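Local coordinates for protein carboxyl esterase NP (Bacillus subtilis, PDB 4CCW) that hydrolyses carboxylic esters, including naproxen esters, to an alcohol and a carboxylate as an esterase of the alpha/beta hydrolase fold, at residues A[68-71]-A[76-79]; A[19-24]-A[92-97]; A[109-114]-A[136-141]; A[141-146]-A[231-236]. All blocks are in the same frame, centred on the assembly; numbering follows the deposited sequence.

Interaction 1. Residues A[68-71]-A[76-79]; sequences TMWY and DWSS
The indoles of W70 and W77 meet through their six-membered rings. On one side of the W70 ring sits the CG of its chain neighbour M69, offset toward the rim; W77 comes from the opposite side, its CZ3 approaching obliquely. Seen from W77 the geometry is different, because CZ3 of W70 lies in the plane of the W77 ring, at its edge. The closest approach, 3.8 Å between W70 CE3 and W77 CZ3, is a normal van der Waals distance. With the ring centroids 5.8 Å apart and the planes at 53°, the pair is neither a parallel stack nor a T-shaped one.

Both side chains carry CG anti to the carbonyl carbon (chi1 -61° in W70, -65° in W77), and each extends toward the other segment: W70 from a 3-10 turn following strand 56-60, W77 from helix 74-80. I126 of strand 123-128 touches both indoles, and L128 adds to the packing on W70. On the helix, the D76 carbonyl oxygen accepts from both OG and N of S79, the hydroxyl at 2.7 Å from D76 O to S79 OG.

No hydrogen bond joins the segments. The buried contact therefore rests on dispersion between aromatic carbons, while the polar NE1 of W77 is satisfied elsewhere, by the N284 carbonyl of helix 280-291.

Interaction 2. Residues A[19-24]-A[92-97]; sequences QTYNES and KNKSIP
A buried lysine, K94, lies along the face of the Y21 ring and ends on the side-chain amide of N22. In this alpha/beta hydrolase, the contact fastens the N-terminal helix 12-24 to the loop ahead of the short strand 96-97, which pairs with strand 42-49. The central interaction is a CH-pi contact: K94 CG stands 3.7 Å from the centroid of the Y21 ring, only 10° off its normal. Beyond CG the lysine chain is extended, which carries CD and CE onward across the same ring until CE comes 3.4 Å from Y21 CD1. Four methylenes of aliphatic chain thus bring the ammonium past the aromatic surface toward the exposed N22.

Y21 points its ring into the interior because CG is anti to the backbone N (chi1 -174°). Its edge meets N93 CB, a looser contact, and its hydroxyl is hydrogen-bonded to D87 OD2. The same carboxylate oxygen accepts from the backbone N of K94, so D87 ties the tyrosine and the lysine backbone together. H45 of strand 42-49 packs against Y21 with the ring planes nearly perpendicular. The loop itself is shaped by an Asx turn, in which N93 OD1 accepts from the backbone N of S95 at 2.9 Å.

The lysine chain crosses the N22 side chain at about a right angle. Its NZ donates to N22 OD1 at 2.6 Å, lying in the carbonyl plane on a lone pair of that oxygen, with a C=O...N angle of 138°.

Interaction 3. Residues A[109-114]-A[136-141]; sequences NWLLDV and MNFLLR
L111 presents a methyl to the face of F138, and the orientation of these two side chains defines the contact between helices 104-118 and 130-141. CD2 of L111 stands 3.7 Å above the F138 ring plane, displaced toward the rim where CB is attached; it is nearest to F138 CG, at 3.8 Å. Measured to the centroid of the F138 ring, L111 CD2 is 4.1 Å away and 24° off the normal, a CH-pi contact over the face. Both side chains have CG anti to the backbone N (chi1 -164° in L111, -172° in F138), and each is directed toward the other helix.

The far end of the ring reaches the other helix's backbone: F138 CE1 lies 3.7 Å from L112 N, which approaches obliquely on the same side of the ring as the L111 methyl. No hydrogen bond links the two segments.

Within helix 130-141, R141 NE donates to N137 OD1 at 3.0 Å. N137 OD1 lies in the guanidinium plane of R141, but NE stands above the carbonyl plane of N137 and not on a lone pair. The amide's ND2 is given to the R104 carbonyl of helix 104-118, adding a polar tie between the helices.

Helix 130-141 follows strand 123-128 and a probable nucleophile elbow. From it, F138 also packs on F115 of helix 104-118 and on V146 of strand 146-152, so its ring is shared between the two helices and the sheet.

Interaction 4. Residues A[141-146]-A[231-236]; sequences RMPERV and SARVPI
P143 and V234 bring the two backbones to 5.9 Å between CA atoms, where the loops entering two neighbouring parallel strands of the alpha/beta hydrolase sheet run past each other. M142 is the first residue to leave helix 130-141, and the chain then turns tightly, with R145 N bonded to M142 O at 3.0 Å, before strand 146-152 starts. On the other side V234 is extended, leading into strand 236-241. No hydrogen bond spans the two segments here, although the strands pair farther on, the backbone of P235 bonding to that of A149.

V234 is the centre of the packing, and its two methyls serve different partners. CG2 rests against the P143 ring, 3.6 Å from P143 CB. CG1, set anti to the backbone N (chi1 178°), meets V146 CG1 at 3.7 Å, the two valines crossing at about a right angle.

At the exposed side the R233 chain bends at chi3 (-81°) and turns one face of its guanidinium to P143 CG, which sits off-centre, 3.4 Å from R233 NH2. The E144 carboxylate is nearby but not in contact (E144 OE1 to R233 NH2 5.8 Å), so any attraction is long-range. Deeper in the contact, the CG1 methyl of V234 also touches the V146 carbonyl, 3.6 Å from V146 O.

How the interactions relate
Interactions 3 and 4 are neighbours, about 10 Å between centres: both use the end of helix 130-141, share R141, and join through F138 on V146 and L112 on R145. Interactions 1 and 2 also touch, T68 packing on Y21 and S24, which brings the turn after strand 56-60 against the N-terminal helix. Interactions 1 and 3 are buried and apolar across their segments, one aromatic on aromatic, the other methyl on ring. Interaction 2, mostly buried, alone has a hydrogen bond between its segments, made where its buried lysine meets the exposed N22. Interaction 4, only partly buried, grades from valines inside to an exposed arginine over proline.

Interaction 1. Residues A[68-71]-A[76-79]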
loop_
_atom_site.group_PDB
_atom_site.type_symbol
_atom_site.label_atom_id
_atom_site.label_comp_id
_atom_site.label_asym_id
_atom_site.label_seq_id
_atom_site.Cartn_x
_atom_site.Cartn_y
_atom_site.Cartn_z
ATOM N N THR A 68 7.827 2.838 -4.663
ATOM C CA THR A 68 9.203 2.362 -4.766
ATOM C C THR A 68 9.488 1.189 -3.823
ATOM O O THR A 68 10.505 0.509 -4.000
ATOM C CB THR A 68 10.227 3.475 -4.464
ATOM O OG1 THR A 68 10.062 3.902 -3.103
ATOM C CG2 THR A 68 10.060 4.651 -5.415
ATOM N N MET A 69 8.602 0.957 -2.841
ATOM C CA MET A 69 8.797 -0.105 -1.839
ATOM C C MET A 69 8.740 -1.514 -2.417
ATOM O O MET A 69 9.169 -2.458 -1.766
ATOM C CB MET A 69 7.793 -0.003 -0.682
ATOM C CG MET A 69 6.356 -0.346 -1.039
ATOM S SD MET A 69 5.355 -0.618 0.442
ATOM C CE MET A 69 5.723 -2.320 0.862
ATOM N N TRP A 70 8.203 -1.650 -3.626
ATOM C CA TRP A 70 7.999 -2.978 -4.238
ATOM C C TRP A 70 9.225 -3.594 -4.881
ATOM O O TRP A 70 9.123 -4.638 -5.550
ATOM C CB TRP A 70 6.851 -2.926 -5.240
ATOM C CG TRP A 70 5.524 -2.532 -4.638
ATOM C CD1 TRP A 70 4.767 -1.401 -4.914
ATOM C CD2 TRP A 70 4.746 -3.281 -3.638
ATOM N NE1 TRP A 70 3.618 -1.382 -4.153
ATOM C CE2 TRP A 70 3.541 -2.490 -3.377
ATOM C CE3 TRP A 70 4.931 -4.481 -2.952
ATOM C CZ2 TRP A 70 2.566 -2.907 -2.469
ATOM C CZ3 TRP A 70 3.945 -4.887 -2.038
ATOM C CH2 TRP A 70 2.795 -4.111 -1.804
ATOM N N TYR A 71 10.402 -2.998 -4.660
ATOM C CA TYR A 71 11.632 -3.500 -5.303
ATOM C C TYR A 71 11.994 -4.973 -5.022
ATOM O O TYR A 71 12.593 -5.612 -5.891
ATOM C CB TYR A 71 12.840 -2.562 -5.080
ATOM C CG TYR A 71 13.340 -2.483 -3.655
ATOM C CD1 TYR A 71 14.251 -3.411 -3.162
ATOM C CD2 TYR A 71 12.902 -1.468 -2.795
ATOM C CE1 TYR A 71 14.700 -3.350 -1.851
ATOM C CE2 TYR A 71 13.355 -1.387 -1.489
ATOM C CZ TYR A 71 14.243 -2.330 -1.017
ATOM O OH TYR A 71 14.690 -2.261 0.278
ATOM N N ASP A 76 9.736 -10.995 -9.550
ATOM C CA ASP A 76 8.880 -12.190 -9.543
ATOM C C ASP A 76 7.468 -11.881 -10.059
ATOM O O ASP A 76 6.986 -12.545 -10.976
ATOM C CB ASP A 76 8.785 -12.802 -8.138
ATOM C CG ASP A 76 9.973 -13.693 -7.781
ATOM O OD1 ASP A 76 10.771 -14.071 -8.671
ATOM O OD2 ASP A 76 10.098 -14.030 -6.583
ATOM N N TRP A 77 6.801 -10.882 -9.477
ATOM C CA TRP A 77 5.415 -10.602 -9.866
ATOM C C TRP A 77 5.309 -10.125 -11.283
ATOM O O TRP A 77 4.379 -10.509 -11.995
ATOM C CB TRP A 77 4.723 -9.629 -8.904
ATOM C CG TRP A 77 4.553 -10.179 -7.512
ATOM C CD1 TRP A 77 4.567 -11.513 -7.117
ATOM C CD2 TRP A 77 4.331 -9.422 -6.272
ATOM N NE1 TRP A 77 4.381 -11.628 -5.765
ATOM C CE2 TRP A 77 4.232 -10.417 -5.197
ATOM C CE3 TRP A 77 4.217 -8.073 -5.957
ATOM C CZ2 TRP A 77 4.023 -10.057 -3.875
ATOM C CZ3 TRP A 77 3.994 -7.717 -4.616
ATOM C CH2 TRP A 77 3.905 -8.688 -3.603
ATOM N N SER A 78 6.289 -9.333 -11.715
ATOM C CA SER A 78 6.318 -8.757 -13.065
ATOM C C SER A 78 6.558 -9.794 -14.161
ATOM O O SER A 78 6.228 -9.559 -15.327
ATOM C CB SER A 78 7.395 -7.678 -13.155
ATOM O OG SER A 78 7.074 -6.738 -14.148
ATOM N N SER A 79 7.141 -10.939 -13.800
ATOM C CA SER A 79 7.398 -11.984 -14.793
ATOM C C SER A 79 6.106 -12.535 -15.394
ATOM O O SER A 79 6.088 -12.950 -16.550
ATOM C CB SER A 79 8.259 -13.116 -14.213
ATOM O OG SER A 79 7.559 -13.865 -13.236
#

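Interaction 2. Residues A[19-24]-A[92-97]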
loop_
_atom_site.group_PDB
_atom_site.type_symbol
_atom_site.label_atom_id
_atom_site.label_comp_id
_atom_site.label_asym_id
_atom_site.label_seq_id
_atom_site.Cartn_x
_atom_site.Cartn_y
_atom_site.Cartn_z
ATOM N N GLN A 19 13.965 13.712 -5.819
ATOM C CA GLN A 19 15.273 13.153 -6.150
ATOM C C GLN A 19 15.502 11.787 -5.480
ATOM O O GLN A 19 15.962 10.843 -6.131
ATOM C CB GLN A 19 16.394 14.137 -5.779
ATOM C CG GLN A 19 17.794 13.665 -6.150
ATOM C CD GLN A 19 17.948 13.353 -7.633
ATOM O OE1 GLN A 19 17.288 13.953 -8.483
ATOM N NE2 GLN A 19 18.834 12.412 -7.950
ATOM N N THR A 20 15.182 11.686 -4.192
ATOM C CA THR A 20 15.333 10.419 -3.460
ATOM C C THR A 20 14.421 9.316 -4.006
ATOM O O THR A 20 14.791 8.144 -4.011
ATOM C CB THR A 20 15.117 10.562 -1.924
ATOM O OG1 THR A 20 13.774 10.989 -1.642
ATOM C CG2 THR A 20 16.140 11.527 -1.297
ATOM N N TYR A 21 13.228 9.704 -4.449
ATOM C CA TYR A 21 12.268 8.774 -5.055
ATOM C C TYR A 21 12.886 8.186 -6.325
ATOM O O TYR A 21 12.845 6.967 -6.546
ATOM C CB TYR A 21 10.974 9.532 -5.375
ATOM C CG TYR A 21 9.818 8.692 -5.872
ATOM C CD1 TYR A 21 9.873 8.045 -7.114
ATOM C CD2 TYR A 21 8.654 8.588 -5.124
ATOM C CE1 TYR A 21 8.796 7.292 -7.570
ATOM C CE2 TYR A 21 7.578 7.850 -5.569
ATOM C CZ TYR A 21 7.655 7.202 -6.787
ATOM O OH TYR A 21 6.582 6.468 -7.209
ATOM N N ASN A 22 13.474 9.050 -7.146
ATOM C CA ASN A 22 14.117 8.629 -8.387
ATOM C C ASN A 22 15.305 7.711 -8.127
ATOM O O ASN A 22 15.530 6.756 -8.867
ATOM C CB ASN A 22 14.534 9.850 -9.219
ATOM C CG ASN A 22 13.337 10.590 -9.798
ATOM O OD1 ASN A 22 12.217 10.072 -9.805
ATOM N ND2 ASN A 22 13.561 11.803 -10.272
ATOM N N GLU A 23 16.050 7.996 -7.061
ATOM C CA GLU A 23 17.187 7.162 -6.692
ATOM C C GLU A 23 16.763 5.779 -6.185
ATOM O O GLU A 23 17.433 4.789 -6.461
ATOM C CB GLU A 23 18.098 7.889 -5.707
ATOM C CG GLU A 23 18.763 9.089 -6.365
ATOM C CD GLU A 23 19.784 9.782 -5.495
ATOM O OE1 GLU A 23 20.130 9.246 -4.426
ATOM O OE2 GLU A 23 20.248 10.872 -5.891
ATOM N N SER A 24 15.640 5.713 -5.471
ATOM C CA SER A 24 15.065 4.419 -5.066
ATOM C C SER A 24 14.619 3.567 -6.259
ATOM O O SER A 24 14.646 2.342 -6.186
ATOM C CB SER A 24 13.889 4.611 -4.119
ATOM O OG SER A 24 14.318 5.054 -2.844
ATOM N N LYS A 92 2.352 10.553 0.947
ATOM C CA LYS A 92 3.685 11.082 0.657
ATOM C C LYS A 92 4.376 10.294 -0.457
ATOM O O LYS A 92 4.967 9.234 -0.225
ATOM C CB LYS A 92 4.531 11.124 1.947
ATOM C CG LYS A 92 5.783 12.001 1.877
ATOM C CD LYS A 92 5.472 13.499 1.802
ATOM C CE LYS A 92 4.640 13.994 2.977
ATOM N NZ LYS A 92 5.355 13.910 4.279
ATOM N N ASN A 93 4.277 10.830 -1.675
ATOM C CA ASN A 93 4.733 10.175 -2.906
ATOM C C ASN A 93 4.613 11.147 -4.086
ATOM O O ASN A 93 4.495 12.352 -3.881
ATOM C CB ASN A 93 3.941 8.874 -3.171
ATOM C CG ASN A 93 2.434 9.097 -3.213
ATOM O OD1 ASN A 93 1.948 10.053 -3.822
ATOM N ND2 ASN A 93 1.683 8.203 -2.561
ATOM N N LYS A 94 4.600 10.614 -5.304
ATOM C CA LYS A 94 4.617 11.457 -6.509
ATOM C C LYS A 94 3.226 11.809 -7.059
ATOM O O LYS A 94 3.116 12.618 -7.987
ATOM C CB LYS A 94 5.465 10.799 -7.603
ATOM C CG LYS A 94 6.972 10.969 -7.468
ATOM C CD LYS A 94 7.644 10.619 -8.789
ATOM C CE LYS A 94 9.136 10.904 -8.784
ATOM N NZ LYS A 94 9.725 10.799 -10.153
ATOM N N SER A 95 2.170 11.206 -6.510
ATOM C CA SER A 95 0.811 11.605 -6.891
ATOM C C SER A 95 0.454 12.992 -6.363
ATOM O O SER A 95 0.916 13.402 -5.293
ATOM C CB SER A 95 -0.214 10.567 -6.451
ATOM O OG SER A 95 -0.044 9.410 -7.239
ATOM N N ILE A 96 -0.326 13.740 -7.138
ATOM C CA ILE A 96 -0.640 15.138 -6.777
ATOM C C ILE A 96 -2.147 15.341 -6.561
ATOM O O ILE A 96 -2.915 15.384 -7.523
ATOM C CB ILE A 96 -0.078 16.165 -7.805
ATOM C CG1 ILE A 96 1.399 15.885 -8.122
ATOM C CG2 ILE A 96 -0.235 17.591 -7.291
ATOM C CD1 ILE A 96 1.998 16.819 -9.158
ATOM N N PRO A 97 -2.573 15.462 -5.292
ATOM C CA PRO A 97 -4.002 15.538 -4.994
ATOM C C PRO A 97 -4.614 16.879 -5.367
ATOM O O PRO A 97 -4.004 17.923 -5.146
ATOM C CB PRO A 97 -4.062 15.324 -3.482
ATOM C CG PRO A 97 -2.740 15.782 -2.979
ATOM C CD PRO A 97 -1.745 15.510 -4.071
#

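Interaction 3. Residues A[109-114]-A[136-141]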
loop_
_atom_site.group_PDB
_atom_site.type_symbol
_atom_site.label_atom_id
_atom_site.label_comp_id
_atom_site.label_asym_id
_atom_site.label_seq_id
_atom_site.Cartn_x
_atom_site.Cartn_y
_atom_site.Cartn_z
ATOM N N ASN A 109 -13.574 5.948 -6.000
ATOM C CA ASN A 109 -13.751 6.626 -7.290
ATOM C C ASN A 109 -12.415 7.049 -7.913
ATOM O O ASN A 109 -12.279 7.073 -9.135
ATOM C CB ASN A 109 -14.674 7.845 -7.162
ATOM C CG ASN A 109 -16.146 7.474 -7.036
ATOM O OD1 ASN A 109 -16.570 6.386 -7.434
ATOM N ND2 ASN A 109 -16.941 8.394 -6.482
ATOM N N TRP A 110 -11.438 7.390 -7.069
ATOM C CA TRP A 110 -10.086 7.709 -7.545
ATOM C C TRP A 110 -9.502 6.487 -8.220
ATOM O O TRP A 110 -9.033 6.545 -9.359
ATOM C CB TRP A 110 -9.191 8.197 -6.386
ATOM C CG TRP A 110 -7.713 8.064 -6.684
ATOM C CD1 TRP A 110 -6.950 8.832 -7.561
ATOM C CD2 TRP A 110 -6.785 7.055 -6.154
ATOM N NE1 TRP A 110 -5.647 8.393 -7.598
ATOM C CE2 TRP A 110 -5.482 7.327 -6.774
ATOM C CE3 TRP A 110 -6.893 6.006 -5.243
ATOM C CZ2 TRP A 110 -4.361 6.558 -6.493
ATOM C CZ3 TRP A 110 -5.754 5.236 -4.973
ATOM C CH2 TRP A 110 -4.519 5.512 -5.578
ATOM N N LEU A 111 -9.568 5.357 -7.530
ATOM C CA LEU A 111 -9.022 4.111 -8.054
ATOM C C LEU A 111 -9.799 3.620 -9.281
ATOM O O LEU A 111 -9.204 3.047 -10.204
ATOM C CB LEU A 111 -8.963 3.058 -6.945
ATOM C CG LEU A 111 -8.097 1.806 -7.153
ATOM C CD1 LEU A 111 -6.692 2.133 -7.645
ATOM C CD2 LEU A 111 -8.044 1.019 -5.856
ATOM N N LEU A 112 -11.115 3.837 -9.283
ATOM C CA LEU A 112 -11.945 3.578 -10.465
ATOM C C LEU A 112 -11.331 4.251 -11.694
ATOM O O LEU A 112 -11.072 3.586 -12.701
ATOM C CB LEU A 112 -13.389 4.062 -10.245
ATOM C CG LEU A 112 -14.361 4.020 -11.443
ATOM C CD1 LEU A 112 -14.568 2.604 -11.948
ATOM C CD2 LEU A 112 -15.707 4.647 -11.090
ATOM N N ASP A 113 -11.087 5.562 -11.593
ATOM C CA ASP A 113 -10.437 6.334 -12.656
ATOM C C ASP A 113 -9.106 5.737 -13.119
ATOM O O ASP A 113 -8.838 5.651 -14.313
ATOM C CB ASP A 113 -10.190 7.778 -12.203
ATOM C CG ASP A 113 -11.470 8.570 -12.008
ATOM O OD1 ASP A 113 -12.564 8.099 -12.383
ATOM O OD2 ASP A 113 -11.367 9.692 -11.478
ATOM N N VAL A 114 -8.260 5.371 -12.168
ATOM C CA VAL A 114 -6.988 4.720 -12.481
ATOM C C VAL A 114 -7.215 3.455 -13.327
ATOM O O VAL A 114 -6.595 3.289 -14.385
ATOM C CB VAL A 114 -6.219 4.361 -11.190
ATOM C CG1 VAL A 114 -4.989 3.527 -11.511
ATOM C CG2 VAL A 114 -5.833 5.622 -10.426
ATOM N N MET A 136 -9.302 -3.291 0.258
ATOM C CA MET A 136 -10.522 -3.844 0.827
ATOM C C MET A 136 -11.706 -2.924 0.505
ATOM O O MET A 136 -12.770 -3.389 0.111
ATOM C CB MET A 136 -10.391 -4.043 2.346
ATOM C CG MET A 136 -11.594 -4.720 2.984
ATOM S SD MET A 136 -11.705 -6.430 2.440
ATOM C CE MET A 136 -10.803 -7.267 3.698
ATOM N N ASN A 137 -11.503 -1.621 0.649
ATOM C CA ASN A 137 -12.573 -0.669 0.388
ATOM C C ASN A 137 -13.054 -0.801 -1.074
ATOM O O ASN A 137 -14.267 -0.776 -1.362
ATOM C CB ASN A 137 -12.094 0.763 0.698
ATOM C CG ASN A 137 -13.185 1.810 0.499
ATOM O OD1 ASN A 137 -14.211 1.808 1.185
ATOM N ND2 ASN A 137 -12.949 2.725 -0.424
ATOM N N PHE A 138 -12.101 -0.987 -1.984
ATOM C CA PHE A 138 -12.408 -1.053 -3.426
ATOM C C PHE A 138 -13.125 -2.344 -3.808
ATOM O O PHE A 138 -14.118 -2.320 -4.547
ATOM C CB PHE A 138 -11.133 -0.863 -4.258
ATOM C CG PHE A 138 -11.375 -0.725 -5.743
ATOM C CD1 PHE A 138 -11.877 0.462 -6.274
ATOM C CD2 PHE A 138 -11.070 -1.764 -6.609
ATOM C CE1 PHE A 138 -12.075 0.603 -7.646
ATOM C CE2 PHE A 138 -11.264 -1.635 -7.975
ATOM C CZ PHE A 138 -11.766 -0.449 -8.493
ATOM N N LEU A 139 -12.622 -3.471 -3.326
ATOM C CA LEU A 139 -13.231 -4.753 -3.681
ATOM C C LEU A 139 -14.647 -4.879 -3.110
ATOM O O LEU A 139 -15.485 -5.549 -3.707
ATOM C CB LEU A 139 -12.326 -5.939 -3.290
ATOM C CG LEU A 139 -12.139 -6.273 -1.805
ATOM C CD1 LEU A 139 -13.218 -7.245 -1.336
ATOM C CD2 LEU A 139 -10.746 -6.852 -1.550
ATOM N N LEU A 140 -14.917 -4.240 -1.970
ATOM C CA LEU A 140 -16.264 -4.271 -1.394
ATOM C C LEU A 140 -17.237 -3.429 -2.208
ATOM O O LEU A 140 -18.409 -3.774 -2.331
ATOM C CB LEU A 140 -16.265 -3.810 0.065
ATOM C CG LEU A 140 -15.647 -4.751 1.106
ATOM C CD1 LEU A 140 -15.704 -4.121 2.481
ATOM C CD2 LEU A 140 -16.333 -6.109 1.136
ATOM N N ARG A 141 -16.744 -2.323 -2.764
ATOM C CA ARG A 141 -17.601 -1.419 -3.535
ATOM C C ARG A 141 -17.769 -1.858 -4.993
ATOM O O ARG A 141 -18.833 -1.637 -5.593
ATOM C CB ARG A 141 -17.087 0.022 -3.456
ATOM C CG ARG A 141 -17.299 0.673 -2.099
ATOM C CD ARG A 141 -16.363 1.857 -1.910
ATOM N NE ARG A 141 -16.558 2.511 -0.622
ATOM C CZ ARG A 141 -17.497 3.419 -0.372
ATOM N NH1 ARG A 141 -18.353 3.788 -1.323
ATOM N NH2 ARG A 141 -17.593 3.942 0.835
#

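Interaction 4. Residues A[141-146]-A[231-236]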
loop_
_atom_site.group_PDB
_atom_site.type_symbol
_atom_site.label_atom_id
_atom_site.label_comp_id
_atom_site.label_asym_id
_atom_site.label_seq_id
_atom_site.Cartn_x
_atom_site.Cartn_y
_atom_site.Cartn_z
ATOM N N ARG A 141 -16.744 -2.323 -2.764
ATOM C CA ARG A 141 -17.601 -1.419 -3.535
ATOM C C ARG A 141 -17.769 -1.858 -4.993
ATOM O O ARG A 141 -18.833 -1.637 -5.593
ATOM C CB ARG A 141 -17.087 0.022 -3.456
ATOM C CG ARG A 141 -17.299 0.673 -2.099
ATOM C CD ARG A 141 -16.363 1.857 -1.910
ATOM N NE ARG A 141 -16.558 2.511 -0.622
ATOM C CZ ARG A 141 -17.497 3.419 -0.372
ATOM N NH1 ARG A 141 -18.353 3.788 -1.323
ATOM N NH2 ARG A 141 -17.593 3.942 0.835
ATOM N N MET A 142 -16.737 -2.495 -5.546
ATOM C CA MET A 142 -16.668 -2.800 -6.979
ATOM C C MET A 142 -16.087 -4.180 -7.284
ATOM O O MET A 142 -15.064 -4.287 -7.972
ATOM C CB MET A 142 -15.849 -1.730 -7.681
ATOM C CG MET A 142 -16.319 -0.331 -7.335
ATOM S SD MET A 142 -15.900 0.835 -8.612
ATOM C CE MET A 142 -16.297 2.372 -7.776
ATOM N N PRO A 143 -16.757 -5.246 -6.800
ATOM C CA PRO A 143 -16.280 -6.625 -6.990
ATOM C C PRO A 143 -16.148 -7.021 -8.454
ATOM O O PRO A 143 -15.441 -7.981 -8.786
ATOM C CB PRO A 143 -17.365 -7.469 -6.312
ATOM C CG PRO A 143 -18.584 -6.600 -6.300
ATOM C CD PRO A 143 -18.061 -5.209 -6.112
ATOM N N GLU A 144 -16.845 -6.285 -9.315
ATOM C CA GLU A 144 -16.849 -6.522 -10.749
ATOM C C GLU A 144 -15.516 -6.177 -11.434
ATOM O O GLU A 144 -15.328 -6.491 -12.626
ATOM C CB GLU A 144 -17.988 -5.722 -11.403
ATOM C CG GLU A 144 -17.745 -4.215 -11.479
ATOM C CD GLU A 144 -18.238 -3.435 -10.264
ATOM O OE1 GLU A 144 -18.634 -4.055 -9.253
ATOM O OE2 GLU A 144 -18.234 -2.182 -10.327
ATOM N N ARG A 145 -14.634 -5.501 -10.698
ATOM C CA ARG A 145 -13.345 -5.021 -11.211
ATOM C C ARG A 145 -12.133 -5.722 -10.609
ATOM O O ARG A 145 -11.000 -5.472 -11.029
ATOM C CB ARG A 145 -13.188 -3.507 -10.982
ATOM C CG ARG A 145 -14.316 -2.646 -11.553
ATOM C CD ARG A 145 -14.563 -2.845 -13.056
ATOM N NE ARG A 145 -13.513 -2.268 -13.905
ATOM C CZ ARG A 145 -13.428 -0.975 -14.237
ATOM N NH1 ARG A 145 -14.343 -0.114 -13.809
ATOM N NH2 ARG A 145 -12.436 -0.542 -15.016
ATOM N N VAL A 146 -12.370 -6.589 -9.628
ATOM C CA VAL A 146 -11.279 -7.228 -8.896
ATOM C C VAL A 146 -11.376 -8.740 -9.083
ATOM O O VAL A 146 -12.343 -9.366 -8.647
ATOM C CB VAL A 146 -11.314 -6.874 -7.382
ATOM C CG1 VAL A 146 -10.027 -7.310 -6.682
ATOM C CG2 VAL A 146 -11.534 -5.385 -7.163
ATOM N N SER A 231 -20.099 -9.258 3.413
ATOM C CA SER A 231 -20.558 -8.916 2.059
ATOM C C SER A 231 -19.509 -9.131 0.959
ATOM O O SER A 231 -19.843 -9.047 -0.230
ATOM C CB SER A 231 -21.081 -7.475 2.024
ATOM O OG SER A 231 -20.033 -6.530 1.840
ATOM N N ALA A 232 -18.267 -9.431 1.352
ATOM C CA ALA A 232 -17.159 -9.635 0.392
ATOM C C ALA A 232 -17.513 -10.687 -0.652
ATOM O O ALA A 232 -17.952 -11.785 -0.303
ATOM C CB ALA A 232 -15.879 -10.031 1.116
ATOM N N ARG A 233 -17.306 -10.355 -1.926
ATOM C CA ARG A 233 -17.631 -11.269 -3.046
ATOM C C ARG A 233 -16.425 -11.504 -3.972
ATOM O O ARG A 233 -16.566 -11.948 -5.113
ATOM C CB ARG A 233 -18.800 -10.697 -3.855
ATOM C CG ARG A 233 -20.152 -10.786 -3.167
ATOM C CD ARG A 233 -21.284 -10.502 -4.157
ATOM N NE ARG A 233 -21.494 -9.067 -4.376
ATOM C CZ ARG A 233 -21.703 -8.505 -5.566
ATOM N NH1 ARG A 233 -21.691 -9.235 -6.669
ATOM N NH2 ARG A 233 -21.909 -7.199 -5.660
ATOM N N VAL A 234 -15.241 -11.192 -3.465
ATOM C CA VAL A 234 -13.991 -11.328 -4.190
ATOM C C VAL A 234 -13.072 -12.230 -3.340
ATOM O O VAL A 234 -13.012 -12.057 -2.123
ATOM C CB VAL A 234 -13.345 -9.925 -4.396
ATOM C CG1 VAL A 234 -12.011 -10.016 -5.115
ATOM C CG2 VAL A 234 -14.273 -9.014 -5.192
ATOM N N PRO A 235 -12.336 -13.165 -3.966
ATOM C CA PRO A 235 -11.394 -13.955 -3.152
ATOM C C PRO A 235 -10.294 -13.082 -2.569
ATOM O O PRO A 235 -9.740 -12.229 -3.276
ATOM C CB PRO A 235 -10.790 -14.968 -4.150
ATOM C CG PRO A 235 -11.525 -14.789 -5.431
ATOM C CD PRO A 235 -12.242 -13.478 -5.402
ATOM N N ILE A 236 -9.970 -13.324 -1.293
ATOM C CA ILE A 236 -8.985 -12.559 -0.561
ATOM C C ILE A 236 -7.926 -13.470 0.037
ATOM O O ILE A 236 -8.245 -14.529 0.579
ATOM C CB ILE A 236 -9.668 -11.752 0.562
ATOM C CG1 ILE A 236 -10.594 -10.680 -0.045
ATOM C CG2 ILE A 236 -8.652 -11.177 1.545
ATOM C CD1 ILE A 236 -11.454 -9.990 0.985
#